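PDB 6FV4: N-acetylglucosamine-6-phosphate deacetylase, which probably removes the acetyl group from N-acetylglucosamine-6-phosphate by metal-dependent hydrolysis, a step of amino-sugar metabolism in mycobacteria. Local coordinates for residues B[138-143]-B[154-159]; B[178-183]-B[203-208]. The protein carries 1 engineered substitution. All blocks are in the same frame, centred on the assembly; numbering follows the deposited sequence.

Overall arrangement
Both interactions belong to the (beta/alpha)8 barrel of the metal-dependent hydrolases, whose parallel strands carry metal ligands at their C-terminal ends. They follow one another along the chain: interaction 1 closes the loop between strand 134-138 and helix 160-170 before interaction 2 joins the end of strand 174-179 to the loop after strand 199-202. These three strands are consecutive parallel neighbours, and the contact centres lie about 9 Å apart. Arg183, ending segment 178-183, links them through a salt bridge to Asp157 and a probable hydrogen bond to Leu142 O. Glu138 and His204 bind the same cadmium ion, so segments 138-143 and 203-208 each supply a metal ligand, with the end of strand 174-179 between them.

Interaction 1. Residues B[138-143]-B[154-159]. With CD (cadmium ion), chain J; ZN (zinc ion), chain H.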
loop_
_atom_site.group_PDB
_atom_site.type_symbol
_atom_site.label_atom_id
_atom_site.label_comp_id
_atom_site.label_asym_id
_atom_site.label_seq_id
_atom_site.Cartn_x
_atom_site.Cartn_y
_atom_site.Cartn_z
ATOM N N GLU B 138 4.767 24.608 8.238
ATOM C CA GLU B 138 4.175 23.429 8.878
ATOM C C GLU B 138 3.422 23.879 10.128
ATOM O O GLU B 138 3.845 23.679 11.269
ATOM C CB GLU B 138 5.232 22.394 9.211
ATOM C CG GLU B 138 4.575 21.075 9.678
ATOM C CD GLU B 138 5.562 19.995 9.971
ATOM O OE1 GLU B 138 6.676 20.337 10.371
ATOM O OE2 GLU B 138 5.214 18.806 9.810
ATOM N N GLY B 139 2.279 24.511 9.877
ATOM C CA GLY B 139 1.544 25.205 10.904
ATOM C C GLY B 139 1.329 26.647 10.480
ATOM O O GLY B 139 2.050 27.177 9.630
ATOM N N PRO B 140 0.350 27.322 11.082
ATOM C CA PRO B 140 -0.439 26.931 12.255
ATOM C C PRO B 140 -1.795 26.291 11.959
ATOM O O PRO B 140 -2.550 26.012 12.890
ATOM C CB PRO B 140 -0.658 28.275 12.953
ATOM C CG PRO B 140 -0.853 29.205 11.796
ATOM C CD PRO B 140 0.054 28.712 10.681
ATOM N N TRP B 141 -2.114 26.070 10.691
ATOM C CA TRP B 141 -3.448 25.596 10.325
ATOM C C TRP B 141 -3.538 24.073 10.351
ATOM O O TRP B 141 -3.990 23.395 9.413
ATOM C CB TRP B 141 -3.812 26.195 8.979
ATOM C CG TRP B 141 -3.617 27.688 9.077
ATOM C CD1 TRP B 141 -4.237 28.527 9.952
ATOM C CD2 TRP B 141 -2.714 28.501 8.316
ATOM N NE1 TRP B 141 -3.803 29.815 9.771
ATOM C CE2 TRP B 141 -2.866 29.832 8.773
ATOM C CE3 TRP B 141 -1.801 28.241 7.289
ATOM C CZ2 TRP B 141 -2.136 30.889 8.246
ATOM C CZ3 TRP B 141 -1.081 29.282 6.761
ATOM C CH2 TRP B 141 -1.253 30.606 7.239
ATOM N N LEU B 142 -3.103 23.542 11.490
ATOM C CA LEU B 142 -3.024 22.119 11.788
ATOM C C LEU B 142 -4.087 21.727 12.810
ATOM O O LEU B 142 -4.745 22.574 13.425
ATOM C CB LEU B 142 -1.632 21.762 12.311
ATOM C CG LEU B 142 -0.447 22.318 11.524
ATOM C CD1 LEU B 142 0.857 21.820 12.112
ATOM C CD2 LEU B 142 -0.552 21.959 10.041
ATOM N N SER B 143 -4.260 20.415 12.982
ATOM C CA SER B 143 -5.244 19.917 13.934
ATOM C C SER B 143 -4.954 18.487 14.364
ATOM O O SER B 143 -5.734 17.581 14.065
ATOM C CB SER B 143 -6.651 19.990 13.339
ATOM O OG SER B 143 -7.627 19.947 14.367
ATOM N N LEU B 154 -1.381 26.789 19.676
ATOM C CA LEU B 154 -1.496 27.888 18.721
ATOM C C LEU B 154 -2.141 27.472 17.402
ATOM O O LEU B 154 -2.304 28.319 16.513
ATOM C CB LEU B 154 -0.121 28.510 18.445
ATOM C CG LEU B 154 0.619 29.226 19.582
ATOM C CD1 LEU B 154 2.130 29.185 19.343
ATOM C CD2 LEU B 154 0.136 30.671 19.748
ATOM N N MET B 155 -2.485 26.193 17.238
ATOM C CA MET B 155 -3.197 25.762 16.040
ATOM C C MET B 155 -4.505 26.539 15.906
ATOM O O MET B 155 -5.190 26.809 16.897
ATOM C CB MET B 155 -3.469 24.247 16.102
ATOM C CG MET B 155 -2.214 23.397 16.137
ATOM S SD MET B 155 -2.524 21.605 16.110
ATOM C CE MET B 155 -3.821 21.495 17.343
ATOM N N ARG B 156 -4.849 26.922 14.677
ATOM C CA ARG B 156 -6.046 27.726 14.486
ATOM C C ARG B 156 -6.588 27.518 13.083
ATOM O O ARG B 156 -5.887 27.029 12.191
ATOM C CB ARG B 156 -5.771 29.222 14.744
ATOM C CG ARG B 156 -4.611 29.803 13.934
ATOM C CD ARG B 156 -4.249 31.220 14.422
ATOM N NE ARG B 156 -3.101 31.794 13.717
ATOM C CZ ARG B 156 -1.824 31.630 14.068
ATOM N NH1 ARG B 156 -1.496 30.902 15.129
ATOM N NH2 ARG B 156 -0.869 32.214 13.360
ATOM N N ASP B 157 -7.855 27.894 12.905
ATOM C CA ASP B 157 -8.505 27.783 11.607
ATOM C C ASP B 157 -7.764 28.639 10.579
ATOM O O ASP B 157 -7.201 29.682 10.926
ATOM C CB ASP B 157 -9.961 28.248 11.693
ATOM C CG ASP B 157 -10.899 27.220 12.344
ATOM O OD1 ASP B 157 -10.472 26.101 12.719
ATOM O OD2 ASP B 157 -12.102 27.554 12.471
ATOM N N PRO B 158 -7.755 28.226 9.291
ATOM C CA PRO B 158 -7.079 29.032 8.259
ATOM C C PRO B 158 -7.893 30.232 7.795
ATOM O O PRO B 158 -8.793 30.104 6.959
ATOM C CB PRO B 158 -6.861 28.026 7.117
ATOM C CG PRO B 158 -7.969 27.055 7.280
ATOM C CD PRO B 158 -8.176 26.913 8.770
ATOM N N ASP B 159 -7.562 31.404 8.330
ATOM C CA ASP B 159 -8.229 32.659 7.967
ATOM C C ASP B 159 -7.617 33.222 6.689
ATOM O O ASP B 159 -6.395 33.396 6.627
ATOM C CB ASP B 159 -8.089 33.661 9.109
ATOM C CG ASP B 159 -8.347 35.090 8.677
ATOM O OD1 ASP B 159 -9.379 35.344 8.020
ATOM O OD2 ASP B 159 -7.520 35.968 9.003
HETATM CD CD CD J . 5.616 17.560 11.848
HETATM ZN ZN ZN H . 8.425 19.228 10.371
HETATM O O HOH W 1 -5.436 32.244 10.505
HETATM O O HOH W 2 5.879 15.794 13.728
#
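Pro140 and Trp141 receive the returning chain at Met155 to Pro158, closing the loop after strand 134-138 of the (beta/alpha)8 barrel. Pro140 O accepts Arg156 N at 3.1 Å (N-H...O 156°) and, from the opposite face of its carbonyl plane, Leu142 N, which closes an inverse gamma turn centred on Trp141. The peptide bond before Pro140 is cis.

Traced outward, Trp141 CB lies near Arg156 O. CG meets CA and CB of Pro158, and CD1 has Arg156 O at 3.2 Å in the ring plane. Pro158 CA makes a CH-pi contact over one face, 3.8 Å from the five-membered-ring centroid; Pro140 CD lies 3.6 Å above the other, sandwiching the indole between two prolines. NE1 donates to a water (3.0 Å) that also accepts Asp159 N. Beyond the segments, the indole touches Ile163, Val177 and Ile179.

The Arg156 guanidinium lies with one face over Pro140 CG, 3.4 Å from NH2, which also forms a salt bridge with Glu162. Met155 SD packs against Leu142 CB. Glu138, with CG anti to its backbone N (chi1 -171°), extends to the metals: OE1 binds zinc at 2.1 Å and OE2 binds cadmium at 2.4 Å.

Interaction 2. Residues B[178-183]-B[203-208]; sequences TIAPER and GHTEAT. With CD (cadmium ion), chain J.
Ala180 and Thr205 bring the two backbones closest, CA to CA 4.7 Å, and a second approach pairs Glu182 with Ala207 at 5.3 Å. Segment 178-183 leaves its strand and folds into a type I beta turn from Ala180 to Arg183, whereas 203-208 runs as loop up to Thr208, the N-cap residue of helix 209-217. No backbone-to-backbone hydrogen bond links the segments; the polar connection runs through Glu182.

Near the strand end, Thr178 CG2 packs directly on the Gly203 backbone, 3.7 Å from Gly203 CA. Ala180 CB rests against His204 O and Thr205 CB. Pro181 and Thr205 cross at about a right angle, with CD of the proline 3.2 Å from Thr205 OG1, and Ala207 CB packs against the same proline ring.

This contact joins the C-terminal ends of two neighbouring parallel strands in the (beta/alpha)8 barrel of the metal-dependent hydrolases, where His204 projects to the metal centre: its NE2 binds cadmium at 2.3 Å, alongside Glu138, His150 and His225.

In Glu182, CG lies between the backbone N and the carbonyl carbon (chi1 73°) and the chain bends at chi2 (-85°), which together turn the carboxylate to Thr205 OG1 and Glu206 N. Thr205 OG1 donates to the syn side of Glu182 OE1 at 2.6 Å, 27° out of the carboxylate plane. Glu206 N reaches Glu182 OE2 from above that plane at 2.8 Å, so both carboxylate oxygens are held and the group's rotation is restricted. Thr205 OG1 in turn accepts Ala207 N, forming an ST turn.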
loop_
_atom_site.group_PDB
_atom_site.type_symbol
_atom_site.label_atom_id
_atom_site.label_comp_id
_atom_site.label_asym_id
_atom_site.label_seq_id
_atom_site.Cartn_x
_atom_site.Cartn_y
_atom_site.Cartn_z
ATOM N N THR B 178 1.400 23.300 5.002
ATOM C CA THR B 178 0.678 22.123 5.495
ATOM C C THR B 178 -0.681 22.531 6.063
ATOM O O THR B 178 -0.770 23.450 6.892
ATOM C CB THR B 178 1.492 21.405 6.567
ATOM O OG1 THR B 178 2.690 20.885 5.982
ATOM C CG2 THR B 178 0.691 20.238 7.163
ATOM N N ILE B 179 -1.737 21.866 5.594
ATOM C CA ILE B 179 -3.122 22.170 5.939
ATOM C C ILE B 179 -3.761 20.903 6.496
ATOM O O ILE B 179 -3.722 19.852 5.847
ATOM C CB ILE B 179 -3.905 22.677 4.711
ATOM C CG1 ILE B 179 -3.336 24.005 4.225
ATOM C CG2 ILE B 179 -5.390 22.869 5.027
ATOM C CD1 ILE B 179 -3.495 25.091 5.258
ATOM N N ALA B 180 -4.344 20.998 7.691
ATOM C CA ALA B 180 -5.191 19.927 8.202
ATOM C C ALA B 180 -6.573 20.053 7.568
ATOM O O ALA B 180 -7.240 21.077 7.763
ATOM C CB ALA B 180 -5.291 19.984 9.725
ATOM N N PRO B 181 -7.033 19.055 6.798
ATOM C CA PRO B 181 -8.227 19.252 5.954
ATOM C C PRO B 181 -9.554 19.366 6.698
ATOM O O PRO B 181 -10.556 19.682 6.044
ATOM C CB PRO B 181 -8.228 18.005 5.054
ATOM C CG PRO B 181 -6.841 17.518 5.058
ATOM C CD PRO B 181 -6.295 17.837 6.417
ATOM N N GLU B 182 -9.615 19.117 8.011
ATOM C CA GLU B 182 -10.895 19.094 8.709
ATOM C C GLU B 182 -11.237 20.405 9.411
ATOM O O GLU B 182 -12.372 20.552 9.879
ATOM C CB GLU B 182 -10.940 17.940 9.724
ATOM C CG GLU B 182 -10.101 18.131 10.982
ATOM C CD GLU B 182 -8.653 17.711 10.796
ATOM O OE1 GLU B 182 -8.124 17.871 9.671
ATOM O OE2 GLU B 182 -8.036 17.236 11.772
ATOM N N ARG B 183 -10.312 21.363 9.475
ATOM C CA ARG B 183 -10.617 22.654 10.087
ATOM C C ARG B 183 -11.567 23.465 9.210
ATOM O O ARG B 183 -11.516 23.401 7.976
ATOM C CB ARG B 183 -9.336 23.451 10.341
ATOM C CG ARG B 183 -8.373 22.784 11.302
ATOM C CD ARG B 183 -7.434 23.799 11.907
ATOM N NE ARG B 183 -8.109 24.590 12.937
ATOM C CZ ARG B 183 -7.921 24.418 14.238
ATOM N NH1 ARG B 183 -7.069 23.499 14.664
ATOM N NH2 ARG B 183 -8.584 25.161 15.113
ATOM N N GLY B 203 -1.345 17.279 6.298
ATOM C CA GLY B 203 -0.535 16.795 7.399
ATOM C C GLY B 203 -1.143 17.226 8.713
ATOM O O GLY B 203 -2.088 18.021 8.754
ATOM N N HIS B 204 -0.601 16.657 9.793
ATOM C CA HIS B 204 -0.954 17.029 11.165
ATOM C C HIS B 204 -2.464 17.110 11.357
ATOM O O HIS B 204 -3.012 18.127 11.777
ATOM C CB HIS B 204 -0.286 18.351 11.546
ATOM C CG HIS B 204 1.142 18.182 11.921
ATOM N ND1 HIS B 204 1.566 18.112 13.230
ATOM C CD2 HIS B 204 2.244 18.022 11.153
ATOM C CE1 HIS B 204 2.873 17.928 13.257
ATOM N NE2 HIS B 204 3.308 17.862 12.010
ATOM N N THR B 205 -3.131 15.994 11.053
ATOM C CA THR B 205 -4.562 16.033 10.846
ATOM C C THR B 205 -5.208 14.741 11.325
ATOM O O THR B 205 -4.608 13.666 11.277
ATOM C CB THR B 205 -4.874 16.272 9.364
ATOM O OG1 THR B 205 -6.283 16.160 9.142
ATOM C CG2 THR B 205 -4.134 15.271 8.487
ATOM N N GLU B 206 -6.439 14.890 11.811
ATOM C CA GLU B 206 -7.351 13.809 12.133
ATOM C C GLU B 206 -8.435 13.656 11.068
ATOM O O GLU B 206 -9.499 13.097 11.352
ATOM C CB GLU B 206 -7.977 14.056 13.512
ATOM C CG GLU B 206 -6.958 14.214 14.648
ATOM C CD GLU B 206 -6.136 12.951 14.873
ATOM O OE1 GLU B 206 -6.678 11.835 14.666
ATOM O OE2 GLU B 206 -4.948 13.065 15.256
ATOM N N ALA B 207 -8.183 14.151 9.850
ATOM C CA ALA B 207 -9.177 14.107 8.789
ATOM C C ALA B 207 -9.504 12.672 8.398
ATOM O O ALA B 207 -8.664 11.775 8.473
ATOM C CB ALA B 207 -8.678 14.847 7.551
ATOM N N THR B 208 -10.732 12.469 7.949
ATOM C CA THR B 208 -11.106 11.173 7.425
ATOM C C THR B 208 -10.599 11.028 5.990
ATOM O O THR B 208 -10.083 11.974 5.374
ATOM C CB THR B 208 -12.621 10.988 7.494
ATOM O OG1 THR B 208 -13.253 11.888 6.576
ATOM C CG2 THR B 208 -13.141 11.269 8.914
HETATM CD CD CD J . 5.616 17.560 11.848
HETATM O O HOH W 2 5.879 15.794 13.728
#